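Local structure of putative glycosyltransferase (GalT1) (Streptococcus parasanguinis FW213, 5HEA) at residues K86-D92 / P169-A175; N112-V118 / A202-I208; D192-R197 / E240-L244; L263-C267 / C282-L286. The protein is probably a glycosyltransferase of the GT-A class that transfers a sugar from a nucleotide-sugar donor, the chain here being the C-terminal portion of a longer protein. All blocks are in the same frame, centred on the assembly; numbering follows the deposited sequence.

Contact 1 (K86-D92 / P169-A175); sequences KYITFVD and PTKLFKA
Backbone bonds join Ile88 to Phe173 in both directions: Ile88 N reaches Phe173 O at 2.8 Å and Phe173 N reaches Ile88 O at 3.0 Å, the closed ring of an antiparallel hydrogen-bonded pair. The short axes of strands 87-90 and 171-174 make 151° between their N-to-C directions. Past Ile88, Ala175 N bonds to Lys86 O at 2.9 Å. Toward Phe90 the pairing changes. Thr89 OG1 takes Lys171 O at 2.6 Å, the hydroxyl being turned anti to the backbone N (chi1 -163°), and a water accepts from Phe90 N at 2.8 Å and probably donates to the same Lys171 O. Apolar contacts flank these bonds. Leu172 CD1 rests on Tyr87 CB at 3.6 Å, and Phe90 and Phe173 cross at about a right angle, CE2 to CE2 4.2 Å. The two lysines find their polar partners outside the segments: Lys174 NZ forms a salt bridge with Asp115 and Lys86 NZ with Glu5. Strand 7-13 pairs with 87-90 on its other edge, placing this contact inside the central sheet of the GT-A-type domain. One hydroxyl, and probably one water, thus replace direct amide bonding where the strands part, keeping a buried carbonyl hydrogen-bonded.

Contact 2 (N112-V118 / A202-I208); sequences NGSDISV and ASQITFI
Val118 sets its CG1 branch against the ring of Phe207, 3.9 Å from CD1, while its CG2 branch meets Ile205 CG2 at 4.0 Å; with CG1 anti to the backbone N (chi1 180°), the valine spans both neighbours. Ile116 shares this face and lays its CD1 on Ala202 CB at 3.8 Å. A polar chain runs alongside, from Gln204 through Ser114 to Thr206. Ser114 OG donates to Thr206 OG1 at 2.5 Å and accepts from Gln204 NE2 at 2.9 Å, the serine oxygen lying in the plane of the amide and the bond nearly straight (167°). Thr206 OG1 is also hydrogen-bonded to Asn144 on strand 142-146. Where the second segment turns into its strand, Asp115 OD1 accepts from Ser203 N at 2.7 Å on its anti side. Backbone bonds alternate, Thr206 N to Ile116 O, Val118 N to Thr206 O, then Ile208 N to Val118 O at 2.8 Å. Thr206 thus bonds to both Ile116 and Val118, and Val118 to both Thr206 and Ile208, the pattern of parallel pairing, with the short axes 20° apart. It joins strands 116-125 and 204-217 in the mixed sheet of the GT-A-type fold.

Contact 3 (D192-R197 / E240-L244); sequences DATIYR and ERIAL
Segment 192-197 leads from a loop into the first turn of helix 195-201, with Thr194 at the N-cap position, whereas 240-244 is helical throughout and lies within helix 231-247. Across the gap, Arg241 approaches Asp192 end-on: NH1 bonds to the backbone O of Asp192 at 2.9 Å, within the guanidinium plane, and NH2 forms a salt bridge with Asp192 OD1 at 2.9 Å on its syn side. A longer bond from NH1 to the same OD1 completes the grip, while Arg241 NE goes to Gln255. The carboxylate's other oxygen, OD2, forms a salt bridge with Arg262 of helix 253-272, so this buried aspartate links the sheet-bearing domain to two helices of the C-terminal helical region. Tyr196, on helix 195-201, turns its ring to helix 231-247. Arg241 CD sits over the centre of that ring, 3.9 Å from the centroid, in a CH-pi contact, and the bend at chi3 (52°) brings the guanidinium round to stand 89° from the ring plane. Arg241 CZ, 5.0 Å from the centroid of the Tyr196 ring and over its face, adds a cation-pi interaction. Arg197 CG lies over the opposite face, toward the rim. At the phenol end, a water accepts from Tyr196 OH at 2.7 Å and donates to Glu240 OE1, while Glu240 OE2 forms a salt bridge with Lys285 of the second subunit.

Contact 4 (L263-C267 / C282-L286); sequences LKKCC and CCNKL
Two consecutive disulfides cross-link an antiparallel helical hairpin here, joining helix 253-272 to helix 276-291; the short axes approach to 8.6 Å with 143° between their N-to-C directions. Cys266 SG bonds to Cys282 SG at 2.1 Å, and Cys267 SG to Cys283 SG at 2.0 Å. Their chi3 values, 83° and 88°, are close to the unstrained right angle. The two bridges are built alike: on helix 253-272 each sulfur is anti to the backbone N, on helix 276-291 each is anti to the carbonyl carbon. Cys266 and Cys282 direct their side chains at each other between the helices, while the Cys267-Cys283 bridge lies to one side and is partly exposed. Leucines fill the interface beside them. Leu263 lays CD2 against Lys285 CB at 4.0 Å, the two side chains crossing at about a right angle, and its CB meets Leu286 CD1 at 4.1 Å. Leu286 CD2 also touches the aliphatic part of Lys264, 3.6 Å from CG. No hydrogen bond crosses between the segments, so covalent links and apolar contact hold them. Helix 231-247 packs against the Cys266-Cys282 bridge through Ile235, and Lys285, whose NZ forms a salt bridge with Glu239 of that helix, packs on Leu244 of the second subunit.

Overall arrangement
From the N terminus, contact 1 brings 169-175 back to 86-92 and closes a loop of 76 residues. Contact 2 opens within that loop, at 112-118, and closes after it at 202-208, so the two cross; strands 171-174 and 116-125 are sheet neighbours, and Leu172 N lies 2.8 Å from Ser117 O. Contact 3 starts at 192-197, inside the loop of contact 2, and crosses it in turn by ending at 240-244. It joins the sheet domain to the C-terminal helices, with Ile195 packed on Phe173. Contact 4 follows in series as a short hairpin, its centre about 19 Å from that of contact 3; both touch the second subunit.

Contact 1 (K86-D92 / P169-A175)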
loop_
_atom_site.group_PDB
_atom_site.type_symbol
_atom_site.label_atom_id
_atom_site.label_comp_id
_atom_site.label_asym_id
_atom_site.label_seq_id
_atom_site.Cartn_x
_atom_site.Cartn_y
_atom_site.Cartn_z
ATOM N N LYS A 86 2.844 -32.297 -29.019
ATOM C CA LYS A 86 3.613 -31.831 -30.162
ATOM C C LYS A 86 2.979 -30.563 -30.725
ATOM O O LYS A 86 3.625 -29.781 -31.436
ATOM C CB LYS A 86 3.684 -32.915 -31.247
ATOM C CG LYS A 86 4.374 -32.442 -32.530
ATOM C CD LYS A 86 4.810 -33.590 -33.417
ATOM C CE LYS A 86 5.417 -33.071 -34.717
ATOM N NZ LYS A 86 6.002 -34.173 -35.523
ATOM N N TYR A 87 1.702 -30.374 -30.403
ATOM C CA TYR A 87 0.947 -29.202 -30.839
ATOM C C TYR A 87 0.225 -28.584 -29.656
ATOM O O TYR A 87 -0.133 -29.278 -28.702
ATOM C CB TYR A 87 -0.073 -29.586 -31.907
ATOM C CG TYR A 87 0.547 -30.325 -33.067
ATOM C CD1 TYR A 87 0.554 -31.717 -33.095
ATOM C CD2 TYR A 87 1.155 -29.637 -34.113
ATOM C CE1 TYR A 87 1.130 -32.411 -34.139
ATOM C CE2 TYR A 87 1.743 -30.327 -35.173
ATOM C CZ TYR A 87 1.718 -31.717 -35.176
ATOM O OH TYR A 87 2.284 -32.429 -36.203
ATOM N N ILE A 88 0.005 -27.278 -29.733
ATOM C CA ILE A 88 -0.683 -26.548 -28.668
ATOM C C ILE A 88 -1.849 -25.764 -29.252
ATOM O O ILE A 88 -1.729 -25.127 -30.299
ATOM C CB ILE A 88 0.280 -25.578 -27.930
ATOM C CG1 ILE A 88 1.251 -26.369 -27.040
ATOM C CG2 ILE A 88 -0.522 -24.503 -27.140
ATOM C CD1 ILE A 88 2.226 -25.507 -26.269
ATOM N N THR A 89 -2.989 -25.811 -28.580
ATOM C CA THR A 89 -4.116 -25.020 -29.026
ATOM C C THR A 89 -4.821 -24.448 -27.797
ATOM O O THR A 89 -4.655 -24.969 -26.691
ATOM C CB THR A 89 -5.056 -25.877 -29.891
ATOM O OG1 THR A 89 -5.939 -25.034 -30.642
ATOM C CG2 THR A 89 -5.850 -26.849 -29.016
ATOM N N PHE A 90 -5.566 -23.359 -27.978
ATOM C CA PHE A 90 -6.222 -22.682 -26.856
ATOM C C PHE A 90 -7.732 -22.743 -27.047
ATOM O O PHE A 90 -8.211 -22.588 -28.160
ATOM C CB PHE A 90 -5.778 -21.209 -26.770
ATOM C CG PHE A 90 -4.306 -21.034 -26.499
ATOM C CD1 PHE A 90 -3.816 -21.103 -25.202
ATOM C CD2 PHE A 90 -3.412 -20.819 -27.542
ATOM C CE1 PHE A 90 -2.453 -20.961 -24.949
ATOM C CE2 PHE A 90 -2.050 -20.672 -27.296
ATOM C CZ PHE A 90 -1.572 -20.754 -26.001
ATOM N N VAL A 91 -8.476 -22.987 -25.972
ATOM C CA VAL A 91 -9.938 -22.914 -26.018
ATOM C C VAL A 91 -10.388 -22.108 -24.798
ATOM O O VAL A 91 -9.962 -22.389 -23.679
ATOM C CB VAL A 91 -10.596 -24.318 -25.972
ATOM C CG1 VAL A 91 -12.116 -24.198 -25.813
ATOM C CG2 VAL A 91 -10.275 -25.107 -27.223
ATOM N N ASP A 92 -11.211 -21.088 -25.004
ATOM C CA ASP A 92 -11.754 -20.326 -23.881
ATOM C C ASP A 92 -12.924 -21.076 -23.260
ATOM O O ASP A 92 -13.728 -21.666 -23.964
ATOM C CB ASP A 92 -12.182 -18.928 -24.311
ATOM C CG ASP A 92 -10.994 -18.019 -24.567
ATOM O OD1 ASP A 92 -9.870 -18.340 -24.088
ATOM O OD2 ASP A 92 -11.181 -16.986 -25.245
ATOM N N PRO A 169 -7.836 -18.663 -29.511
ATOM C CA PRO A 169 -8.347 -19.946 -30.017
ATOM C C PRO A 169 -8.441 -20.002 -31.532
ATOM O O PRO A 169 -8.085 -19.035 -32.218
ATOM C CB PRO A 169 -9.757 -20.034 -29.403
ATOM C CG PRO A 169 -9.656 -19.166 -28.144
ATOM C CD PRO A 169 -8.801 -18.011 -28.603
ATOM N N THR A 170 -8.933 -21.138 -32.029
ATOM C CA THR A 170 -9.126 -21.438 -33.468
ATOM C C THR A 170 -7.834 -21.789 -34.192
ATOM O O THR A 170 -7.821 -21.930 -35.407
ATOM C CB THR A 170 -9.928 -20.341 -34.279
ATOM O OG1 THR A 170 -9.046 -19.330 -34.780
ATOM C CG2 THR A 170 -11.055 -19.705 -33.440
ATOM N N LYS A 171 -6.752 -21.948 -33.433
ATOM C CA LYS A 171 -5.425 -22.044 -34.005
ATOM C C LYS A 171 -4.663 -23.204 -33.395
ATOM O O LYS A 171 -4.630 -23.374 -32.176
ATOM C CB LYS A 171 -4.678 -20.715 -33.790
ATOM C CG LYS A 171 -5.442 -19.518 -34.392
ATOM C CD LYS A 171 -4.913 -18.184 -33.932
ATOM C CE LYS A 171 -5.800 -17.069 -34.471
ATOM N NZ LYS A 171 -7.183 -17.090 -33.894
ATOM N N LEU A 172 -4.067 -24.017 -34.259
ATOM C CA LEU A 172 -3.230 -25.136 -33.837
ATOM C C LEU A 172 -1.768 -24.822 -34.162
ATOM O O LEU A 172 -1.426 -24.598 -35.325
ATOM C CB LEU A 172 -3.677 -26.417 -34.544
ATOM C CG LEU A 172 -2.938 -27.709 -34.200
ATOM C CD1 LEU A 172 -3.244 -28.111 -32.763
ATOM C CD2 LEU A 172 -3.300 -28.830 -35.179
ATOM N N PHE A 173 -0.919 -24.799 -33.131
ATOM C CA PHE A 173 0.488 -24.406 -33.257
ATOM C C PHE A 173 1.436 -25.580 -33.004
ATOM O O PHE A 173 1.247 -26.319 -32.042
ATOM C CB PHE A 173 0.843 -23.339 -32.206
ATOM C CG PHE A 173 -0.004 -22.094 -32.268
ATOM C CD1 PHE A 173 0.311 -21.067 -33.148
ATOM C CD2 PHE A 173 -1.099 -21.941 -31.431
ATOM C CE1 PHE A 173 -0.466 -19.916 -33.209
ATOM C CE2 PHE A 173 -1.885 -20.784 -31.478
ATOM C CZ PHE A 173 -1.568 -19.773 -32.372
ATOM N N LYS A 174 2.468 -25.732 -33.835
ATOM C CA LYS A 174 3.600 -26.575 -33.459
ATOM C C LYS A 174 4.141 -26.052 -32.148
ATOM O O LYS A 174 4.293 -24.839 -31.969
ATOM C CB LYS A 174 4.697 -26.559 -34.525
ATOM C CG LYS A 174 4.371 -27.476 -35.702
ATOM C CD LYS A 174 5.513 -27.560 -36.685
ATOM C CE LYS A 174 5.104 -28.363 -37.907
ATOM N NZ LYS A 174 6.081 -28.212 -39.032
ATOM N N ALA A 175 4.388 -26.964 -31.213
ATOM C CA ALA A 175 4.762 -26.563 -29.857
ATOM C C ALA A 175 6.141 -25.907 -29.825
ATOM O O ALA A 175 6.412 -25.053 -28.976
ATOM C CB ALA A 175 4.704 -27.749 -28.909
HETATM O O HOH W 1 -5.612 -21.903 -30.341
#

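Contact 2 (N112-V118 / A202-I208)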
loop_
_atom_site.group_PDB
_atom_site.type_symbol
_atom_site.label_atom_id
_atom_site.label_comp_id
_atom_site.label_asym_id
_atom_site.label_seq_id
_atom_site.Cartn_x
_atom_site.Cartn_y
_atom_site.Cartn_z
ATOM N N ASN A 112 -0.529 -30.325 -45.102
ATOM C CA ASN A 112 0.063 -29.236 -45.879
ATOM C C ASN A 112 1.511 -28.912 -45.544
ATOM O O ASN A 112 2.145 -28.089 -46.213
ATOM C CB ASN A 112 -0.801 -27.986 -45.784
ATOM C CG ASN A 112 -2.083 -28.125 -46.562
ATOM O OD1 ASN A 112 -2.069 -28.118 -47.791
ATOM N ND2 ASN A 112 -3.200 -28.261 -45.855
ATOM N N GLY A 113 2.036 -29.568 -44.519
ATOM C CA GLY A 113 3.383 -29.287 -44.062
ATOM C C GLY A 113 3.482 -27.881 -43.498
ATOM O O GLY A 113 4.513 -27.220 -43.618
ATOM N N SER A 114 2.401 -27.408 -42.891
ATOM C CA SER A 114 2.404 -26.080 -42.280
ATOM C C SER A 114 2.865 -26.159 -40.837
ATOM O O SER A 114 2.917 -27.234 -40.260
ATOM C CB SER A 114 1.004 -25.475 -42.320
ATOM O OG SER A 114 0.662 -25.102 -43.634
ATOM N N ASP A 115 3.167 -25.011 -40.242
ATOM C CA ASP A 115 3.595 -24.973 -38.847
ATOM C C ASP A 115 2.440 -24.577 -37.941
ATOM O O ASP A 115 2.485 -24.793 -36.731
ATOM C CB ASP A 115 4.724 -23.971 -38.699
ATOM C CG ASP A 115 5.910 -24.311 -39.599
ATOM O OD1 ASP A 115 6.254 -23.493 -40.473
ATOM O OD2 ASP A 115 6.476 -25.411 -39.442
ATOM N N ILE A 116 1.430 -23.963 -38.552
ATOM C CA ILE A 116 0.237 -23.471 -37.865
ATOM C C ILE A 116 -0.955 -23.684 -38.792
ATOM O O ILE A 116 -0.835 -23.501 -40.005
ATOM C CB ILE A 116 0.357 -21.958 -37.540
ATOM C CG1 ILE A 116 1.597 -21.699 -36.670
ATOM C CG2 ILE A 116 -0.924 -21.446 -36.838
ATOM C CD1 ILE A 116 1.916 -20.227 -36.432
ATOM N N SER A 117 -2.086 -24.111 -38.236
ATOM C CA SER A 117 -3.350 -24.077 -38.958
ATOM C C SER A 117 -4.337 -23.229 -38.149
ATOM O O SER A 117 -4.244 -23.140 -36.922
ATOM C CB SER A 117 -3.905 -25.482 -39.211
ATOM O OG SER A 117 -4.289 -26.111 -38.002
ATOM N N VAL A 118 -5.262 -22.589 -38.853
ATOM C CA VAL A 118 -6.173 -21.625 -38.256
ATOM C C VAL A 118 -7.533 -21.858 -38.874
ATOM O O VAL A 118 -7.639 -22.039 -40.091
ATOM C CB VAL A 118 -5.736 -20.170 -38.576
ATOM C CG1 VAL A 118 -6.703 -19.142 -37.946
ATOM C CG2 VAL A 118 -4.296 -19.911 -38.122
ATOM N N ALA A 202 6.695 -19.039 -37.915
ATOM C CA ALA A 202 6.299 -20.085 -38.865
ATOM C C ALA A 202 6.850 -19.861 -40.273
ATOM O O ALA A 202 7.283 -18.757 -40.605
ATOM C CB ALA A 202 4.776 -20.224 -38.902
ATOM N N SER A 203 6.835 -20.917 -41.093
ATOM C CA SER A 203 7.224 -20.826 -42.506
ATOM C C SER A 203 5.986 -20.748 -43.390
ATOM O O SER A 203 5.973 -20.045 -44.398
ATOM C CB SER A 203 8.059 -22.044 -42.931
ATOM O OG SER A 203 9.349 -22.021 -42.345
ATOM N N GLN A 204 4.944 -21.480 -42.999
ATOM C CA GLN A 204 3.696 -21.516 -43.746
ATOM C C GLN A 204 2.523 -21.722 -42.800
ATOM O O GLN A 204 2.612 -22.466 -41.820
ATOM C CB GLN A 204 3.711 -22.643 -44.781
ATOM C CG GLN A 204 2.394 -22.802 -45.545
ATOM C CD GLN A 204 2.466 -23.888 -46.604
ATOM O OE1 GLN A 204 2.949 -23.657 -47.716
ATOM N NE2 GLN A 204 1.997 -25.080 -46.259
ATOM N N ILE A 205 1.418 -21.060 -43.108
ATOM C CA ILE A 205 0.220 -21.155 -42.302
ATOM C C ILE A 205 -0.935 -21.607 -43.189
ATOM O O ILE A 205 -1.069 -21.135 -44.313
ATOM C CB ILE A 205 -0.085 -19.793 -41.676
ATOM C CG1 ILE A 205 1.117 -19.356 -40.811
ATOM C CG2 ILE A 205 -1.400 -19.846 -40.906
ATOM C CD1 ILE A 205 0.969 -17.988 -40.160
ATOM N N THR A 206 -1.751 -22.538 -42.693
ATOM C CA THR A 206 -2.923 -22.988 -43.437
ATOM C C THR A 206 -4.199 -22.466 -42.779
ATOM O O THR A 206 -4.413 -22.658 -41.579
ATOM C CB THR A 206 -2.983 -24.521 -43.532
ATOM O OG1 THR A 206 -1.815 -25.001 -44.211
ATOM C CG2 THR A 206 -4.233 -24.963 -44.300
ATOM N N PHE A 207 -5.035 -21.792 -43.564
ATOM C CA PHE A 207 -6.312 -21.286 -43.069
ATOM C C PHE A 207 -7.462 -22.118 -43.609
ATOM O O PHE A 207 -7.524 -22.380 -44.817
ATOM C CB PHE A 207 -6.505 -19.818 -43.477
ATOM C CG PHE A 207 -7.806 -19.224 -42.992
ATOM C CD1 PHE A 207 -8.004 -18.970 -41.642
ATOM C CD2 PHE A 207 -8.820 -18.917 -43.878
ATOM C CE1 PHE A 207 -9.184 -18.428 -41.193
ATOM C CE2 PHE A 207 -10.019 -18.381 -43.432
ATOM C CZ PHE A 207 -10.197 -18.132 -42.091
ATOM N N ILE A 208 -8.371 -22.542 -42.727
ATOM C CA ILE A 208 -9.627 -23.151 -43.186
ATOM C C ILE A 208 -10.809 -22.269 -42.803
ATOM O O ILE A 208 -11.037 -22.001 -41.615
ATOM C CB ILE A 208 -9.838 -24.608 -42.671
ATOM C CG1 ILE A 208 -9.383 -24.754 -41.232
ATOM C CG2 ILE A 208 -9.058 -25.598 -43.520
ATOM C CD1 ILE A 208 -9.560 -26.148 -40.674
#

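Contact 3 (D192-R197 / E240-L244)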
loop_
_atom_site.group_PDB
_atom_site.type_symbol
_atom_site.label_atom_id
_atom_site.label_comp_id
_atom_site.label_asym_id
_atom_site.label_seq_id
_atom_site.Cartn_x
_atom_site.Cartn_y
_atom_site.Cartn_z
ATOM N N ASP A 192 -3.560 -10.139 -28.331
ATOM C CA ASP A 192 -3.133 -9.082 -29.254
ATOM C C ASP A 192 -1.596 -8.935 -29.258
ATOM O O ASP A 192 -0.991 -8.707 -30.303
ATOM C CB ASP A 192 -3.826 -7.777 -28.825
ATOM C CG ASP A 192 -3.539 -6.584 -29.751
ATOM O OD1 ASP A 192 -3.282 -6.750 -30.961
ATOM O OD2 ASP A 192 -3.611 -5.453 -29.246
ATOM N N ALA A 193 -0.978 -9.090 -28.087
ATOM C CA ALA A 193 0.469 -8.925 -27.924
ATOM C C ALA A 193 1.274 -10.173 -28.264
ATOM O O ALA A 193 2.500 -10.112 -28.336
ATOM C CB ALA A 193 0.789 -8.481 -26.487
ATOM N N THR A 194 0.601 -11.296 -28.506
ATOM C CA THR A 194 1.301 -12.583 -28.493
ATOM C C THR A 194 1.147 -13.452 -29.749
ATOM O O THR A 194 2.133 -13.997 -30.247
ATOM C CB THR A 194 0.890 -13.421 -27.232
ATOM O OG1 THR A 194 1.064 -12.628 -26.052
ATOM C CG2 THR A 194 1.748 -14.683 -27.107
ATOM N N ILE A 195 -0.083 -13.600 -30.237
ATOM C CA ILE A 195 -0.376 -14.561 -31.303
ATOM C C ILE A 195 0.471 -14.288 -32.543
ATOM O O ILE A 195 1.080 -15.199 -33.101
ATOM C CB ILE A 195 -1.892 -14.602 -31.631
ATOM C CG1 ILE A 195 -2.665 -15.141 -30.426
ATOM C CG2 ILE A 195 -2.172 -15.496 -32.832
ATOM C CD1 ILE A 195 -2.158 -16.521 -29.950
ATOM N N TYR A 196 0.557 -13.026 -32.944
ATOM C CA TYR A 196 1.318 -12.687 -34.151
ATOM C C TYR A 196 2.793 -13.077 -34.059
ATOM O O TYR A 196 3.426 -13.387 -35.077
ATOM C CB TYR A 196 1.160 -11.206 -34.506
ATOM C CG TYR A 196 2.025 -10.272 -33.695
ATOM C CD1 TYR A 196 1.625 -9.839 -32.441
ATOM C CD2 TYR A 196 3.229 -9.798 -34.203
ATOM C CE1 TYR A 196 2.415 -8.968 -31.698
ATOM C CE2 TYR A 196 4.026 -8.927 -33.469
ATOM C CZ TYR A 196 3.612 -8.518 -32.218
ATOM O OH TYR A 196 4.402 -7.660 -31.484
ATOM N N ARG A 197 3.353 -13.078 -32.852
ATOM C CA ARG A 197 4.744 -13.503 -32.711
ATOM C C ARG A 197 4.927 -14.986 -33.055
ATOM O O ARG A 197 5.944 -15.378 -33.622
ATOM C CB ARG A 197 5.290 -13.160 -31.323
ATOM C CG ARG A 197 5.257 -11.653 -31.049
ATOM C CD ARG A 197 5.904 -11.297 -29.734
ATOM N NE ARG A 197 4.963 -11.303 -28.614
ATOM C CZ ARG A 197 5.153 -11.977 -27.478
ATOM N NH1 ARG A 197 6.248 -12.718 -27.330
ATOM N NH2 ARG A 197 4.260 -11.907 -26.483
ATOM N N GLU A 240 4.483 -1.755 -30.794
ATOM C CA GLU A 240 5.435 -2.863 -30.728
ATOM C C GLU A 240 5.394 -3.729 -32.005
ATOM O O GLU A 240 6.431 -4.087 -32.579
ATOM C CB GLU A 240 5.090 -3.689 -29.483
ATOM C CG GLU A 240 5.936 -4.922 -29.195
ATOM C CD GLU A 240 5.468 -5.604 -27.909
ATOM O OE1 GLU A 240 4.243 -5.883 -27.760
ATOM O OE2 GLU A 240 6.317 -5.826 -27.026
ATOM N N ARG A 241 4.190 -4.052 -32.465
ATOM C CA ARG A 241 4.037 -4.909 -33.644
ATOM C C ARG A 241 4.542 -4.236 -34.934
ATOM O O ARG A 241 5.217 -4.872 -35.763
ATOM C CB ARG A 241 2.579 -5.367 -33.795
ATOM C CG ARG A 241 2.261 -6.044 -35.133
ATOM C CD ARG A 241 0.905 -6.769 -35.093
ATOM N NE ARG A 241 -0.212 -5.940 -34.638
ATOM C CZ ARG A 241 -0.865 -6.131 -33.491
ATOM N NH1 ARG A 241 -0.506 -7.123 -32.687
ATOM N NH2 ARG A 241 -1.887 -5.345 -33.145
ATOM N N ILE A 242 4.225 -2.957 -35.106
ATOM C CA ILE A 242 4.764 -2.207 -36.243
ATOM C C ILE A 242 6.286 -2.186 -36.206
ATOM O O ILE A 242 6.935 -2.425 -37.224
ATOM C CB ILE A 242 4.195 -0.769 -36.316
ATOM C CG1 ILE A 242 2.727 -0.826 -36.762
ATOM C CG2 ILE A 242 5.041 0.108 -37.277
ATOM C CD1 ILE A 242 1.928 0.429 -36.430
ATOM N N ALA A 243 6.864 -1.925 -35.032
ATOM C CA ALA A 243 8.322 -1.858 -34.928
ATOM C C ALA A 243 8.994 -3.194 -35.263
ATOM O O ALA A 243 10.058 -3.230 -35.882
ATOM C CB ALA A 243 8.748 -1.380 -33.525
ATOM N N LEU A 244 8.379 -4.293 -34.839
ATOM C CA LEU A 244 8.917 -5.616 -35.120
ATOM C C LEU A 244 8.833 -5.943 -36.601
ATOM O O LEU A 244 9.813 -6.359 -37.198
ATOM C CB LEU A 244 8.153 -6.687 -34.342
ATOM C CG LEU A 244 8.809 -7.239 -33.086
ATOM C CD1 LEU A 244 7.954 -8.403 -32.594
ATOM C CD2 LEU A 244 10.250 -7.687 -33.357
HETATM O O HOH W 2 2.660 -6.398 -29.794
#

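Contact 4 (L263-C267 / C282-L286)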
loop_
_atom_site.group_PDB
_atom_site.type_symbol
_atom_site.label_atom_id
_atom_site.label_comp_id
_atom_site.label_asym_id
_atom_site.label_seq_id
_atom_site.Cartn_x
_atom_site.Cartn_y
_atom_site.Cartn_z
ATOM N N LEU A 263 -5.702 4.705 -32.438
ATOM C CA LEU A 263 -5.437 6.036 -31.902
ATOM C C LEU A 263 -6.717 6.871 -31.788
ATOM O O LEU A 263 -6.939 7.552 -30.782
ATOM C CB LEU A 263 -4.402 6.770 -32.779
ATOM C CG LEU A 263 -2.978 6.217 -32.628
ATOM C CD1 LEU A 263 -2.064 6.840 -33.686
ATOM C CD2 LEU A 263 -2.457 6.481 -31.219
ATOM N N LYS A 264 -7.546 6.816 -32.828
ATOM C CA LYS A 264 -8.826 7.529 -32.849
ATOM C C LYS A 264 -9.707 7.070 -31.698
ATOM O O LYS A 264 -10.292 7.885 -30.982
ATOM C CB LYS A 264 -9.560 7.287 -34.174
ATOM C CG LYS A 264 -9.285 8.340 -35.240
ATOM C CD LYS A 264 -9.957 8.017 -36.579
ATOM C CE LYS A 264 -9.123 7.043 -37.417
ATOM N NZ LYS A 264 -7.739 7.550 -37.683
ATOM N N LYS A 265 -9.800 5.755 -31.528
ATOM C CA LYS A 265 -10.600 5.176 -30.458
ATOM C C LYS A 265 -10.041 5.552 -29.080
ATOM O O LYS A 265 -10.790 5.935 -28.184
ATOM C CB LYS A 265 -10.665 3.654 -30.615
ATOM C CG LYS A 265 -11.592 2.969 -29.633
ATOM C CD LYS A 265 -11.853 1.522 -30.028
ATOM C CE LYS A 265 -12.918 0.881 -29.135
ATOM N NZ LYS A 265 -12.540 0.861 -27.687
ATOM N N CYS A 266 -8.721 5.438 -28.927
ATOM C CA CYS A 266 -8.039 5.768 -27.680
ATOM C C CYS A 266 -8.214 7.240 -27.315
ATOM O O CYS A 266 -8.480 7.574 -26.164
ATOM C CB CYS A 266 -6.544 5.449 -27.808
ATOM S SG CYS A 266 -5.494 6.215 -26.523
ATOM N N CYS A 267 -8.052 8.111 -28.306
ATOM C CA CYS A 267 -8.126 9.554 -28.110
ATOM C C CYS A 267 -9.445 9.944 -27.434
ATOM O O CYS A 267 -9.464 10.728 -26.478
ATOM C CB CYS A 267 -7.978 10.261 -29.461
ATOM S SG CYS A 267 -8.083 12.081 -29.415
ATOM N N CYS A 282 -2.283 9.933 -27.141
ATOM C CA CYS A 282 -2.989 9.450 -28.326
ATOM C C CYS A 282 -3.465 10.565 -29.237
ATOM O O CYS A 282 -3.372 10.465 -30.463
ATOM C CB CYS A 282 -4.196 8.599 -27.921
ATOM S SG CYS A 282 -3.736 6.963 -27.290
ATOM N N CYS A 283 -4.013 11.619 -28.645
ATOM C CA CYS A 283 -4.437 12.759 -29.449
ATOM C C CYS A 283 -3.283 13.441 -30.144
ATOM O O CYS A 283 -3.425 13.897 -31.275
ATOM C CB CYS A 283 -5.206 13.773 -28.605
ATOM S SG CYS A 283 -6.834 13.168 -28.212
ATOM N N ASN A 284 -2.142 13.522 -29.472
ATOM C CA ASN A 284 -0.965 14.122 -30.091
ATOM C C ASN A 284 -0.474 13.277 -31.258
ATOM O O ASN A 284 -0.168 13.808 -32.323
ATOM C CB ASN A 284 0.146 14.328 -29.062
ATOM C CG ASN A 284 1.486 14.678 -29.701
ATOM O OD1 ASN A 284 1.611 15.657 -30.439
ATOM N ND2 ASN A 284 2.498 13.884 -29.399
ATOM N N LYS A 285 -0.403 11.964 -31.039
ATOM C CA LYS A 285 -0.005 11.028 -32.073
ATOM C C LYS A 285 -0.942 11.114 -33.279
ATOM O O LYS A 285 -0.490 11.161 -34.425
ATOM C CB LYS A 285 0.087 9.592 -31.512
ATOM C CG LYS A 285 1.334 9.378 -30.653
ATOM C CD LYS A 285 1.557 7.906 -30.276
ATOM C CE LYS A 285 1.289 7.658 -28.798
ATOM N NZ LYS A 285 1.723 6.298 -28.332
ATOM N N LEU A 286 -2.246 11.168 -33.025
ATOM C CA LEU A 286 -3.216 11.275 -34.115
ATOM C C LEU A 286 -3.091 12.625 -34.830
ATOM O O LEU A 286 -3.204 12.704 -36.051
ATOM C CB LEU A 286 -4.636 11.056 -33.583
ATOM C CG LEU A 286 -5.775 10.904 -34.590
ATOM C CD1 LEU A 286 -5.588 9.672 -35.481
ATOM C CD2 LEU A 286 -7.108 10.851 -33.846
#